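PDB 3QNK: putative lipoprotein from Bacteroides fragilis, which probably binds glycans at the outer membrane as a SusD-like lipoprotein and helps pass them to a partner transporter. Local coordinates for residues C152-L157 against D195-D200; K181-A186 against I238-Q243; L187-E192 against A392-N397; I388-E393 against R444-F449. All coordinates share one frame; numbering follows the deposited sequence.

Contact 1 (C152-L157 against D195-D200)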
loop_
_atom_site.group_PDB
_atom_site.type_symbol
_atom_site.label_atom_id
_atom_site.label_comp_id
_atom_site.label_asym_id
_atom_site.label_seq_id
_atom_site.Cartn_x
_atom_site.Cartn_y
_atom_site.Cartn_z
ATOM N N CYS B 152 14.904 -5.046 -20.101
ATOM C CA CYS B 152 14.832 -4.774 -18.674
ATOM C C CYS B 152 16.137 -5.216 -17.993
ATOM O O CYS B 152 16.714 -4.426 -17.240
ATOM C CB CYS B 152 13.604 -5.449 -18.072
ATOM S SG CYS B 152 12.024 -4.793 -18.696
ATOM N N TYR B 153 16.666 -6.418 -18.354
ATOM C CA TYR B 153 17.944 -6.878 -17.811
ATOM C C TYR B 153 19.078 -5.945 -18.264
ATOM O O TYR B 153 19.960 -5.640 -17.464
ATOM C CB TYR B 153 18.228 -8.338 -18.181
ATOM C CG TYR B 153 17.561 -9.319 -17.245
ATOM C CD1 TYR B 153 17.970 -9.442 -15.922
ATOM C CD2 TYR B 153 16.520 -10.125 -17.680
ATOM C CE1 TYR B 153 17.349 -10.343 -15.054
ATOM C CE2 TYR B 153 15.905 -11.038 -16.828
ATOM C CZ TYR B 153 16.317 -11.143 -15.516
ATOM O OH TYR B 153 15.650 -12.016 -14.689
ATOM N N ASP B 154 18.995 -5.413 -19.512
ATOM C CA ASP B 154 19.951 -4.431 -20.048
ATOM C C ASP B 154 19.904 -3.138 -19.230
ATOM O O ASP B 154 20.957 -2.623 -18.865
ATOM C CB ASP B 154 19.674 -4.118 -21.525
ATOM C CG ASP B 154 20.022 -5.197 -22.521
ATOM O OD1 ASP B 154 20.756 -6.140 -22.149
ATOM O OD2 ASP B 154 19.636 -5.060 -23.698
ATOM N N PHE B 155 18.687 -2.639 -18.912
ATOM C CA PHE B 155 18.482 -1.427 -18.102
ATOM C C PHE B 155 19.124 -1.590 -16.725
ATOM O O PHE B 155 19.938 -0.752 -16.354
ATOM C CB PHE B 155 16.974 -1.100 -17.971
ATOM C CG PHE B 155 16.649 0.241 -17.369
ATOM C CD1 PHE B 155 16.647 0.423 -15.989
ATOM C CD2 PHE B 155 16.290 1.311 -18.171
ATOM C CE1 PHE B 155 16.349 1.663 -15.430
ATOM C CE2 PHE B 155 15.957 2.539 -17.610
ATOM C CZ PHE B 155 16.003 2.709 -16.242
ATOM N N ILE B 156 18.800 -2.686 -16.004
ATOM C CA ILE B 156 19.336 -3.011 -14.671
ATOM C C ILE B 156 20.859 -3.044 -14.718
ATOM O O ILE B 156 21.520 -2.398 -13.900
ATOM C CB ILE B 156 18.754 -4.345 -14.106
ATOM C CG1 ILE B 156 17.220 -4.259 -13.896
ATOM C CG2 ILE B 156 19.450 -4.738 -12.803
ATOM C CD1 ILE B 156 16.539 -5.608 -13.867
ATOM N N LEU B 157 21.407 -3.765 -15.696
ATOM C CA LEU B 157 22.856 -3.934 -15.827
ATOM C C LEU B 157 23.565 -2.650 -16.220
ATOM O O LEU B 157 24.705 -2.461 -15.808
ATOM C CB LEU B 157 23.171 -5.077 -16.802
ATOM C CG LEU B 157 22.782 -6.487 -16.287
ATOM C CD1 LEU B 157 22.833 -7.525 -17.381
ATOM C CD2 LEU B 157 23.613 -6.877 -15.091
ATOM N N ASP B 195 19.784 -13.903 -16.221
ATOM C CA ASP B 195 19.582 -13.748 -17.664
ATOM C C ASP B 195 20.551 -14.610 -18.521
ATOM O O ASP B 195 20.695 -14.382 -19.745
ATOM C CB ASP B 195 19.687 -12.266 -18.082
ATOM C CG ASP B 195 19.064 -11.995 -19.440
ATOM O OD1 ASP B 195 18.106 -12.727 -19.817
ATOM O OD2 ASP B 195 19.557 -11.084 -20.145
ATOM N N LYS B 196 21.200 -15.608 -17.887
ATOM C CA LYS B 196 22.090 -16.568 -18.542
ATOM C C LYS B 196 23.248 -15.901 -19.347
ATOM O O LYS B 196 23.724 -16.473 -20.342
ATOM C CB LYS B 196 21.298 -17.559 -19.444
ATOM C CG LYS B 196 20.194 -18.318 -18.720
ATOM C CD LYS B 196 19.738 -19.477 -19.544
ATOM C CE LYS B 196 18.839 -20.451 -18.823
ATOM N NZ LYS B 196 18.316 -21.492 -19.761
ATOM N N ARG B 197 23.760 -14.753 -18.853
ATOM C CA ARG B 197 24.908 -14.039 -19.414
ATOM C C ARG B 197 26.157 -14.530 -18.697
ATOM O O ARG B 197 26.800 -13.785 -17.961
ATOM C CB ARG B 197 24.725 -12.507 -19.251
ATOM C CG ARG B 197 23.420 -11.988 -19.805
ATOM C CD ARG B 197 23.343 -10.487 -19.745
ATOM N NE ARG B 197 22.010 -10.035 -20.134
ATOM C CZ ARG B 197 21.730 -8.845 -20.656
ATOM N NH1 ARG B 197 22.695 -7.956 -20.863
ATOM N NH2 ARG B 197 20.486 -8.541 -20.987
ATOM N N TYR B 198 26.480 -15.806 -18.895
ATOM C CA TYR B 198 27.541 -16.533 -18.184
ATOM C C TYR B 198 28.951 -15.951 -18.350
ATOM O O TYR B 198 29.652 -15.798 -17.330
ATOM C CB TYR B 198 27.528 -18.027 -18.555
ATOM C CG TYR B 198 26.185 -18.695 -18.355
ATOM C CD1 TYR B 198 25.534 -18.648 -17.121
ATOM C CD2 TYR B 198 25.560 -19.379 -19.396
ATOM C CE1 TYR B 198 24.291 -19.247 -16.934
ATOM C CE2 TYR B 198 24.322 -20.004 -19.213
ATOM C CZ TYR B 198 23.698 -19.945 -17.975
ATOM O OH TYR B 198 22.481 -20.549 -17.754
ATOM N N GLU B 199 29.357 -15.591 -19.595
ATOM C CA GLU B 199 30.692 -14.993 -19.811
ATOM C C GLU B 199 30.834 -13.715 -18.960
ATOM O O GLU B 199 31.900 -13.486 -18.375
ATOM C CB GLU B 199 30.975 -14.728 -21.294
ATOM N N ASP B 200 29.719 -12.960 -18.795
ATOM C CA ASP B 200 29.669 -11.734 -17.995
ATOM C C ASP B 200 29.732 -12.012 -16.494
ATOM O O ASP B 200 30.442 -11.284 -15.800
ATOM C CB ASP B 200 28.421 -10.906 -18.318
ATOM C CG ASP B 200 28.395 -10.339 -19.724
ATOM O OD1 ASP B 200 29.305 -9.524 -20.066
ATOM O OD2 ASP B 200 27.485 -10.713 -20.490
#
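Arg-197 reaches Asp-154 with an extended side chain and ties it to Asp-195 in one salt-bridge network. Arg-197 NH1 and NH2 both grip a single oxygen, Asp-154 OD1, with NH2 the nearer at 2.7 Å. The carboxylate stands almost upright to the guanidinium, the planes 81° apart. Asp-195 OD2 is held side-on, in the guanidinium plane, by Arg-197 NE and NH2, with NE 2.7 Å away. Lys-150 adds a second positive charge to Asp-195.

Packing over flat faces completes the interface. Leu-157 CD1 lies over one guanidinium face, 3.5 Å from Arg-197 NH1. Asp-195 CB makes a CH-pi contact with the Tyr-153 ring, 3.8 Å from its centroid. The Asp-195 carboxylate stacks almost parallel to that ring.

Arg-197 is the N-cap residue of helix 198-209. It follows a Schellman motif, with Lys-196 at C-prime, that ends helix 181-194. The network therefore fastens this helix-to-helix turn to helix 149-166, near the surface of the alpha-helical superhelix.

Contact 2 (K181-A186 against I238-Q243)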
loop_
_atom_site.group_PDB
_atom_site.type_symbol
_atom_site.label_atom_id
_atom_site.label_comp_id
_atom_site.label_asym_id
_atom_site.label_seq_id
_atom_site.Cartn_x
_atom_site.Cartn_y
_atom_site.Cartn_z
ATOM N N LYS B 181 31.327 -0.695 -4.265
ATOM C CA LYS B 181 31.695 -1.136 -5.606
ATOM C C LYS B 181 31.427 -2.657 -5.681
ATOM O O LYS B 181 30.800 -3.135 -6.629
ATOM C CB LYS B 181 33.169 -0.779 -5.843
ATOM C CG LYS B 181 33.702 -0.864 -7.260
ATOM C CD LYS B 181 35.203 -0.537 -7.235
ATOM C CE LYS B 181 35.680 0.257 -8.430
ATOM N NZ LYS B 181 35.077 1.628 -8.521
ATOM N N GLY B 182 31.789 -3.360 -4.608
ATOM C CA GLY B 182 31.580 -4.789 -4.434
ATOM C C GLY B 182 30.127 -5.182 -4.464
ATOM O O GLY B 182 29.769 -6.146 -5.146
ATOM N N ALA B 183 29.261 -4.428 -3.753
ATOM C CA ALA B 183 27.824 -4.703 -3.753
ATOM C C ALA B 183 27.267 -4.613 -5.174
ATOM O O ALA B 183 26.517 -5.496 -5.590
ATOM C CB ALA B 183 27.104 -3.740 -2.821
ATOM N N ALA B 184 27.695 -3.592 -5.943
ATOM C CA ALA B 184 27.248 -3.395 -7.324
ATOM C C ALA B 184 27.700 -4.559 -8.215
ATOM O O ALA B 184 26.876 -5.102 -8.947
ATOM C CB ALA B 184 27.762 -2.078 -7.863
ATOM N N TYR B 185 28.979 -4.985 -8.110
ATOM C CA TYR B 185 29.494 -6.105 -8.895
ATOM C C TYR B 185 28.808 -7.402 -8.498
ATOM O O TYR B 185 28.442 -8.194 -9.378
ATOM C CB TYR B 185 31.016 -6.235 -8.752
ATOM C CG TYR B 185 31.810 -5.402 -9.739
ATOM C CD1 TYR B 185 31.776 -5.679 -11.104
ATOM C CD2 TYR B 185 32.674 -4.395 -9.297
ATOM C CE1 TYR B 185 32.509 -4.916 -12.014
ATOM C CE2 TYR B 185 33.447 -3.652 -10.195
ATOM C CZ TYR B 185 33.363 -3.917 -11.553
ATOM O OH TYR B 185 34.113 -3.179 -12.444
ATOM N N ALA B 186 28.608 -7.612 -7.180
ATOM C CA ALA B 186 27.926 -8.792 -6.657
ATOM C C ALA B 186 26.470 -8.853 -7.173
ATOM O O ALA B 186 26.060 -9.914 -7.643
ATOM C CB ALA B 186 27.964 -8.802 -5.142
ATOM N N ILE B 238 29.950 -10.348 4.450
ATOM C CA ILE B 238 28.839 -9.469 4.113
ATOM C C ILE B 238 29.257 -8.509 2.988
ATOM O O ILE B 238 30.267 -7.834 3.108
ATOM C CB ILE B 238 28.324 -8.709 5.369
ATOM C CG1 ILE B 238 27.767 -9.684 6.432
ATOM C CG2 ILE B 238 27.259 -7.694 4.974
ATOM C CD1 ILE B 238 27.625 -9.103 7.832
ATOM N N ILE B 239 28.493 -8.478 1.891
ATOM C CA ILE B 239 28.738 -7.557 0.777
ATOM C C ILE B 239 27.697 -6.427 0.881
ATOM O O ILE B 239 28.066 -5.267 0.808
ATOM C CB ILE B 239 28.756 -8.261 -0.602
ATOM C CG1 ILE B 239 29.990 -9.176 -0.722
ATOM C CG2 ILE B 239 28.745 -7.249 -1.725
ATOM C CD1 ILE B 239 30.055 -10.089 -1.978
ATOM N N PHE B 240 26.415 -6.766 1.092
ATOM C CA PHE B 240 25.318 -5.815 1.265
ATOM C C PHE B 240 24.264 -6.394 2.188
ATOM O O PHE B 240 23.814 -7.523 1.984
ATOM C CB PHE B 240 24.677 -5.381 -0.087
ATOM C CG PHE B 240 23.745 -4.193 0.055
ATOM C CD1 PHE B 240 24.248 -2.902 0.215
ATOM C CD2 PHE B 240 22.374 -4.367 0.069
ATOM C CE1 PHE B 240 23.389 -1.814 0.392
ATOM C CE2 PHE B 240 21.513 -3.274 0.227
ATOM C CZ PHE B 240 22.026 -2.006 0.380
ATOM N N ASP B 241 23.870 -5.614 3.202
ATOM C CA ASP B 241 22.840 -6.021 4.161
ATOM C C ASP B 241 21.968 -4.844 4.621
ATOM O O ASP B 241 22.257 -3.680 4.324
ATOM C CB ASP B 241 23.460 -6.723 5.389
ATOM C CG ASP B 241 24.398 -5.892 6.271
ATOM O OD1 ASP B 241 24.599 -4.677 5.974
ATOM O OD2 ASP B 241 24.941 -6.454 7.247
ATOM N N VAL B 242 20.894 -5.181 5.344
ATOM C CA VAL B 242 19.950 -4.278 5.986
ATOM C C VAL B 242 19.634 -4.851 7.369
ATOM O O VAL B 242 19.440 -6.062 7.503
ATOM C CB VAL B 242 18.660 -3.959 5.167
ATOM C CG1 VAL B 242 18.951 -3.010 4.021
ATOM C CG2 VAL B 242 17.984 -5.203 4.659
ATOM N N GLN B 243 19.639 -4.003 8.396
ATOM C CA GLN B 243 19.264 -4.421 9.746
ATOM C C GLN B 243 17.783 -4.127 9.828
ATOM O O GLN B 243 17.381 -2.969 9.930
ATOM C CB GLN B 243 20.109 -3.743 10.849
ATOM C CG GLN B 243 21.580 -4.171 10.847
ATOM C CD GLN B 243 22.375 -3.595 9.684
ATOM O OE1 GLN B 243 22.352 -2.388 9.413
ATOM N NE2 GLN B 243 23.067 -4.450 8.944
#
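Ile-239 presses its side chain against the small residues on one side of helix 181-194. The CB bond points toward the helix, and the two branches then divide the work. CG2 does most of the touching. Ile-239 CG2 lies 3.4 Å from Ala-183 CA and 3.7 Å from Gly-182 C, so it rests on the helix backbone itself. The same methyl, Ile-239 CG2, is 4.0 Å from Ala-183 CB and 3.8 Å from Ala-186 CB. The other branch runs through CG1 to Ile-239 CD1, which ends 4.0 Å from Ala-186 CB. With CG2 anti to the backbone N and CG1 anti to the carbonyl carbon (chi1 -68°), both branches can face the helix.

Phe-240 adds a smaller contact. Phe-240 CB is 4.0 Å from Ala-183 CB, but the ring leads away and meets Phe-113 edge-to-face. No hydrogen bond crosses between the segments. The interface is buried and apolar, and glycine and alanine let Ile-239 come close to the helix backbone.

Ile-239 and Phe-240 form a classic beta bulge opposite Leu-389. There the chain turns a corner within strand 238-244, the central strand of a small antiparallel sheet. Strands 384-387 and 389-390 flank it. Val-208 of helix 198-209 also touches Ile-239, while Ala-184 packs on helix 149-166 from another side of helix 181-194.

Contact 3 (L187-E192 against A392-N397)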
loop_
_atom_site.group_PDB
_atom_site.type_symbol
_atom_site.label_atom_id
_atom_site.label_comp_id
_atom_site.label_asym_id
_atom_site.label_seq_id
_atom_site.Cartn_x
_atom_site.Cartn_y
_atom_site.Cartn_z
ATOM N N LEU B 187 25.729 -7.720 -7.174
ATOM C CA LEU B 187 24.363 -7.742 -7.692
ATOM C C LEU B 187 24.391 -7.993 -9.182
ATOM O O LEU B 187 23.589 -8.806 -9.651
ATOM C CB LEU B 187 23.554 -6.468 -7.355
ATOM C CG LEU B 187 22.009 -6.497 -7.636
ATOM C CD1 LEU B 187 21.320 -7.648 -6.945
ATOM C CD2 LEU B 187 21.338 -5.195 -7.239
ATOM N N LYS B 188 25.361 -7.391 -9.904
ATOM C CA LYS B 188 25.549 -7.537 -11.346
ATOM C C LYS B 188 25.669 -9.010 -11.708
ATOM O O LYS B 188 24.917 -9.470 -12.570
ATOM C CB LYS B 188 26.783 -6.744 -11.825
ATOM C CG LYS B 188 26.756 -6.285 -13.279
ATOM C CD LYS B 188 27.792 -5.210 -13.627
ATOM C CE LYS B 188 28.338 -5.371 -15.042
ATOM N NZ LYS B 188 29.610 -6.172 -15.111
ATOM N N SER B 189 26.541 -9.773 -10.993
ATOM C CA SER B 189 26.759 -11.209 -11.254
ATOM C C SER B 189 25.458 -12.023 -11.113
ATOM O O SER B 189 25.240 -12.917 -11.934
ATOM C CB SER B 189 27.849 -11.784 -10.348
ATOM O OG SER B 189 27.452 -11.969 -8.998
ATOM N N ARG B 190 24.585 -11.717 -10.114
ATOM C CA ARG B 190 23.315 -12.436 -9.952
ATOM C C ARG B 190 22.349 -12.096 -11.077
ATOM O O ARG B 190 21.780 -13.020 -11.669
ATOM C CB ARG B 190 22.665 -12.132 -8.611
ATOM C CG ARG B 190 21.537 -13.097 -8.302
ATOM C CD ARG B 190 20.615 -12.507 -7.277
ATOM N NE ARG B 190 21.247 -12.473 -5.962
ATOM C CZ ARG B 190 20.668 -12.019 -4.858
ATOM N NH1 ARG B 190 19.432 -11.535 -4.898
ATOM N NH2 ARG B 190 21.322 -12.038 -3.704
ATOM N N VAL B 191 22.177 -10.763 -11.386
ATOM C CA VAL B 191 21.326 -10.265 -12.479
ATOM C C VAL B 191 21.776 -10.914 -13.832
ATOM O O VAL B 191 20.926 -11.400 -14.592
ATOM C CB VAL B 191 21.325 -8.722 -12.536
ATOM C CG1 VAL B 191 20.500 -8.214 -13.704
ATOM C CG2 VAL B 191 20.779 -8.143 -11.244
ATOM N N GLU B 192 23.092 -10.994 -14.071
ATOM C CA GLU B 192 23.657 -11.618 -15.261
ATOM C C GLU B 192 23.390 -13.129 -15.285
ATOM O O GLU B 192 23.124 -13.687 -16.347
ATOM C CB GLU B 192 25.170 -11.354 -15.366
ATOM C CG GLU B 192 25.554 -9.908 -15.670
ATOM C CD GLU B 192 27.003 -9.510 -15.401
ATOM O OE1 GLU B 192 27.627 -10.102 -14.493
ATOM O OE2 GLU B 192 27.510 -8.587 -16.082
ATOM N N ALA B 392 29.777 -15.794 -0.341
ATOM C CA ALA B 392 29.513 -17.173 -0.762
ATOM C C ALA B 392 28.853 -17.261 -2.150
ATOM O O ALA B 392 29.150 -18.188 -2.909
ATOM C CB ALA B 392 28.636 -17.867 0.257
ATOM N N GLU B 393 27.978 -16.284 -2.488
ATOM C CA GLU B 393 27.263 -16.246 -3.754
ATOM C C GLU B 393 28.191 -16.050 -4.942
ATOM O O GLU B 393 27.917 -16.599 -6.014
ATOM C CB GLU B 393 26.229 -15.135 -3.739
ATOM C CG GLU B 393 24.998 -15.503 -4.528
ATOM C CD GLU B 393 23.980 -14.394 -4.651
ATOM O OE1 GLU B 393 23.512 -13.884 -3.599
ATOM O OE2 GLU B 393 23.643 -14.048 -5.809
ATOM N N ILE B 394 29.274 -15.254 -4.774
ATOM C CA ILE B 394 30.237 -14.993 -5.837
ATOM C C ILE B 394 30.759 -16.338 -6.346
ATOM O O ILE B 394 30.680 -16.604 -7.539
ATOM C CB ILE B 394 31.359 -14.044 -5.340
ATOM C CG1 ILE B 394 30.774 -12.734 -4.755
ATOM C CG2 ILE B 394 32.446 -13.778 -6.381
ATOM C CD1 ILE B 394 29.817 -11.938 -5.647
ATOM N N TYR B 395 31.156 -17.222 -5.430
ATOM C CA TYR B 395 31.684 -18.535 -5.755
ATOM C C TYR B 395 30.679 -19.406 -6.505
ATOM O O TYR B 395 31.042 -20.036 -7.509
ATOM C CB TYR B 395 32.133 -19.241 -4.482
ATOM C CG TYR B 395 33.342 -18.595 -3.850
ATOM C CD1 TYR B 395 34.623 -18.869 -4.315
ATOM C CD2 TYR B 395 33.208 -17.709 -2.783
ATOM C CE1 TYR B 395 35.739 -18.274 -3.744
ATOM C CE2 TYR B 395 34.322 -17.105 -2.202
ATOM C CZ TYR B 395 35.588 -17.391 -2.689
ATOM O OH TYR B 395 36.715 -16.842 -2.135
ATOM N N LEU B 396 29.425 -19.420 -6.044
ATOM C CA LEU B 396 28.369 -20.252 -6.617
ATOM C C LEU B 396 27.851 -19.704 -7.956
ATOM O O LEU B 396 27.604 -20.497 -8.855
ATOM C CB LEU B 396 27.232 -20.455 -5.601
ATOM C CG LEU B 396 27.592 -21.405 -4.441
ATOM C CD1 LEU B 396 26.539 -21.423 -3.380
ATOM C CD2 LEU B 396 27.815 -22.804 -4.929
ATOM N N ASN B 397 27.775 -18.367 -8.127
ATOM C CA ASN B 397 27.417 -17.742 -9.403
ATOM C C ASN B 397 28.503 -18.028 -10.431
ATOM O O ASN B 397 28.204 -18.333 -11.579
ATOM C CB ASN B 397 27.234 -16.226 -9.240
ATOM C CG ASN B 397 26.058 -15.816 -8.383
ATOM O OD1 ASN B 397 25.244 -16.631 -7.962
ATOM N ND2 ASN B 397 25.935 -14.528 -8.124
#
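The Arg-190 guanidinium meets the Glu-393 carboxylate edge to edge, with the two planes only 28° apart. The grip is side-on and two-pronged. Arg-190 NE is 2.9 Å from Glu-393 OE2, and Arg-190 NH2 is 2.9 Å from Glu-393 OE1. Each oxygen offers its syn lone pair. Arg-190 is bent at chi3 (-72°), which turns the guanidinium edge to the acid.

The amide of Asn-397 bridges the helices. Asn-397 ND2 is 3.1 Å from Ser-189 OG, which lies in the amide plane. Asn-397 ND2 also gives a bond to Glu-393 OE2, 3.3 Å away, arriving on the anti side of that oxygen. Ser-189 OG is further bonded to Ala-186 O of its own helix, and Asn-397 OD1 accepts from Arg-443 NH2. The Ile-394 CD1 methyl packs near the Ser-189 hydroxyl.

The axes of segments 187-192 and 392-397 run 10.1 Å apart and cross at 35°. Polar groups thus join two buried helix faces of the superhelix. The two donors on Glu-393 OE2, with Arg-190 NH2 on OE1, restrain the rotation of the carboxylate. Arg-190 would probably help keep this buried glutamate ionised.

Contact 4 (I388-E393 against R444-F449)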
loop_
_atom_site.group_PDB
_atom_site.type_symbol
_atom_site.label_atom_id
_atom_site.label_comp_id
_atom_site.label_asym_id
_atom_site.label_seq_id
_atom_site.Cartn_x
_atom_site.Cartn_y
_atom_site.Cartn_z
ATOM N N ILE B 388 21.486 -9.366 2.028
ATOM C CA ILE B 388 21.026 -9.430 0.643
ATOM C C ILE B 388 22.165 -10.003 -0.218
ATOM O O ILE B 388 21.912 -10.861 -1.039
ATOM C CB ILE B 388 20.488 -8.033 0.164
ATOM C CG1 ILE B 388 19.266 -7.600 1.031
ATOM C CG2 ILE B 388 20.086 -8.074 -1.305
ATOM C CD1 ILE B 388 18.932 -6.116 1.066
ATOM N N LEU B 389 23.406 -9.598 0.013
ATOM C CA LEU B 389 24.531 -10.117 -0.753
ATOM C C LEU B 389 25.692 -10.551 0.175
ATOM O O LEU B 389 26.209 -9.742 0.956
ATOM C CB LEU B 389 25.021 -9.082 -1.790
ATOM C CG LEU B 389 24.032 -8.559 -2.853
ATOM C CD1 LEU B 389 24.594 -7.279 -3.513
ATOM C CD2 LEU B 389 23.776 -9.603 -3.917
ATOM N N ARG B 390 26.059 -11.853 0.084
ATOM C CA ARG B 390 27.153 -12.538 0.790
ATOM C C ARG B 390 28.258 -12.952 -0.182
ATOM O O ARG B 390 27.954 -13.332 -1.320
ATOM C CB ARG B 390 26.629 -13.817 1.434
ATOM C CG ARG B 390 26.030 -13.741 2.818
ATOM C CD ARG B 390 25.229 -15.033 3.039
ATOM N NE ARG B 390 26.139 -16.162 3.144
ATOM C CZ ARG B 390 25.818 -17.436 3.008
ATOM N NH1 ARG B 390 24.566 -17.791 2.772
ATOM N NH2 ARG B 390 26.740 -18.369 3.139
ATOM N N TYR B 391 29.512 -13.011 0.290
ATOM C CA TYR B 391 30.650 -13.445 -0.534
ATOM C C TYR B 391 30.463 -14.891 -1.091
ATOM O O TYR B 391 30.892 -15.153 -2.215
ATOM C CB TYR B 391 31.959 -13.342 0.261
ATOM C CG TYR B 391 33.231 -13.417 -0.561
ATOM C CD1 TYR B 391 33.304 -12.841 -1.828
ATOM C CD2 TYR B 391 34.386 -13.989 -0.039
ATOM C CE1 TYR B 391 34.478 -12.888 -2.578
ATOM C CE2 TYR B 391 35.575 -14.016 -0.769
ATOM C CZ TYR B 391 35.619 -13.462 -2.038
ATOM O OH TYR B 391 36.794 -13.461 -2.745
ATOM N N ALA B 392 29.777 -15.794 -0.341
ATOM C CA ALA B 392 29.513 -17.173 -0.762
ATOM C C ALA B 392 28.853 -17.261 -2.150
ATOM O O ALA B 392 29.150 -18.188 -2.909
ATOM C CB ALA B 392 28.636 -17.867 0.257
ATOM N N GLU B 393 27.978 -16.284 -2.488
ATOM C CA GLU B 393 27.263 -16.246 -3.754
ATOM C C GLU B 393 28.191 -16.050 -4.942
ATOM O O GLU B 393 27.917 -16.599 -6.014
ATOM C CB GLU B 393 26.229 -15.135 -3.739
ATOM C CG GLU B 393 24.998 -15.503 -4.528
ATOM C CD GLU B 393 23.980 -14.394 -4.651
ATOM O OE1 GLU B 393 23.512 -13.884 -3.599
ATOM O OE2 GLU B 393 23.643 -14.048 -5.809
ATOM N N ARG B 444 21.372 -24.697 -3.115
ATOM C CA ARG B 444 20.166 -24.862 -2.344
ATOM C C ARG B 444 20.485 -24.873 -0.848
ATOM O O ARG B 444 19.798 -24.201 -0.089
ATOM C CB ARG B 444 19.413 -26.132 -2.768
ATOM C CG ARG B 444 18.120 -26.278 -1.986
ATOM C CD ARG B 444 17.502 -27.619 -2.156
ATOM N NE ARG B 444 16.186 -27.645 -1.533
ATOM C CZ ARG B 444 15.349 -28.668 -1.601
ATOM N NH1 ARG B 444 15.691 -29.771 -2.250
ATOM N NH2 ARG B 444 14.171 -28.605 -1.006
ATOM N N ILE B 445 21.517 -25.611 -0.430
ATOM C CA ILE B 445 21.906 -25.735 0.965
ATOM C C ILE B 445 22.543 -24.435 1.461
ATOM O O ILE B 445 22.249 -23.972 2.575
ATOM C CB ILE B 445 22.850 -26.941 1.139
ATOM C CG1 ILE B 445 22.165 -28.268 0.748
ATOM C CG2 ILE B 445 23.460 -27.007 2.541
ATOM C CD1 ILE B 445 20.885 -28.669 1.587
ATOM N N GLU B 446 23.402 -23.840 0.633
ATOM C CA GLU B 446 24.083 -22.616 0.997
ATOM C C GLU B 446 23.128 -21.477 1.233
ATOM O O GLU B 446 23.275 -20.721 2.211
ATOM C CB GLU B 446 25.095 -22.203 -0.088
ATOM C CG GLU B 446 26.088 -21.130 0.372
ATOM C CD GLU B 446 26.927 -21.504 1.582
ATOM O OE1 GLU B 446 27.063 -22.709 1.878
ATOM O OE2 GLU B 446 27.396 -20.585 2.281
ATOM N N PHE B 447 22.176 -21.329 0.311
ATOM C CA PHE B 447 21.280 -20.185 0.341
ATOM C C PHE B 447 19.863 -20.509 0.827
ATOM O O PHE B 447 18.963 -19.697 0.596
ATOM C CB PHE B 447 21.293 -19.477 -1.030
ATOM C CG PHE B 447 22.608 -18.750 -1.165
ATOM C CD1 PHE B 447 22.865 -17.601 -0.417
ATOM C CD2 PHE B 447 23.625 -19.263 -1.958
ATOM C CE1 PHE B 447 24.111 -16.985 -0.462
ATOM C CE2 PHE B 447 24.867 -18.623 -2.030
ATOM C CZ PHE B 447 25.112 -17.507 -1.255
ATOM N N ALA B 448 19.689 -21.611 1.604
ATOM C CA ALA B 448 18.375 -21.950 2.143
ATOM C C ALA B 448 17.893 -20.817 3.068
ATOM O O ALA B 448 18.686 -20.288 3.837
ATOM C CB ALA B 448 18.433 -23.276 2.888
ATOM N N PHE B 449 16.631 -20.395 2.936
ATOM C CA PHE B 449 15.962 -19.363 3.764
ATOM C C PHE B 449 16.537 -17.994 3.530
ATOM O O PHE B 449 16.360 -17.098 4.364
ATOM C CB PHE B 449 15.929 -19.719 5.269
ATOM C CG PHE B 449 15.414 -21.122 5.422
ATOM C CD1 PHE B 449 14.124 -21.454 4.999
ATOM C CD2 PHE B 449 16.264 -22.154 5.833
ATOM C CE1 PHE B 449 13.674 -22.777 5.040
ATOM C CE2 PHE B 449 15.823 -23.476 5.846
ATOM C CZ PHE B 449 14.521 -23.776 5.479
#
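Arg-390 and Phe-447 slide past each other in opposite directions, their guanidinium and ring planes 44° apart. The ring end reaches over one guanidinium face. Phe-447 CE1 comes 3.4 Å from Arg-390 NH1, in an oblique approach. Arg-390 bends at chi3 (69°), which brings its end nitrogens to the last turn of helix 432-446. Arg-390 NH1 bonds to Glu-446 O at 3.3 Å, meeting the oxygen from above the carbonyl plane. NH2 forms a salt bridge with Glu-446 OE2, and the two planar groups are turned 46° against each other. NH1 also forms a salt bridge with Glu-450. Arg-318 and Arg-421 also form salt bridges with Glu-446, so its carboxylate has several cationic partners.

At its far rim, Phe-447 points at the start of helix 391-405. Phe-447 CZ lies 3.4 Å from Glu-393 N and 3.6 Å from Glu-393 CB, with the backbone N near the ring plane. Ala-392 CB touches Phe-447 CZ at 3.9 Å.

Phe-447 is the first residue to leave helix 432-446. The contact thus packs this helix end on the junction of strand 389-390 with helix 391-405. Leu-389 joins the segment to strand 238-244, and helices 278-283 and 317-322 pack on Ile-445.

In the fold
Contacts 2 and 3 both use helix 181-194, while contact 1 joins the turn after it to helix 149-166. Contacts 3 and 4 share Ala-392 and Glu-393. Contact 1 is the most peripheral, its centre about 20 Å from the chain centre. It joins contact 3 through Arg-197 N, 2.8 Å from Glu-192 O. Contacts 2 and 3 meet where Ala-186 CB lies 3.7 Å from Ile-394 CD1. Contact 2 is tied to contact 4 by the sheet, with Ile-239 N 2.8 Å from Leu-389 O. Contact 4 is the most central, its centre about 8 Å from the chain centre. An acetate, probably from crystallisation, lies about 4 Å from the Tyr-153 side chain in contact 1.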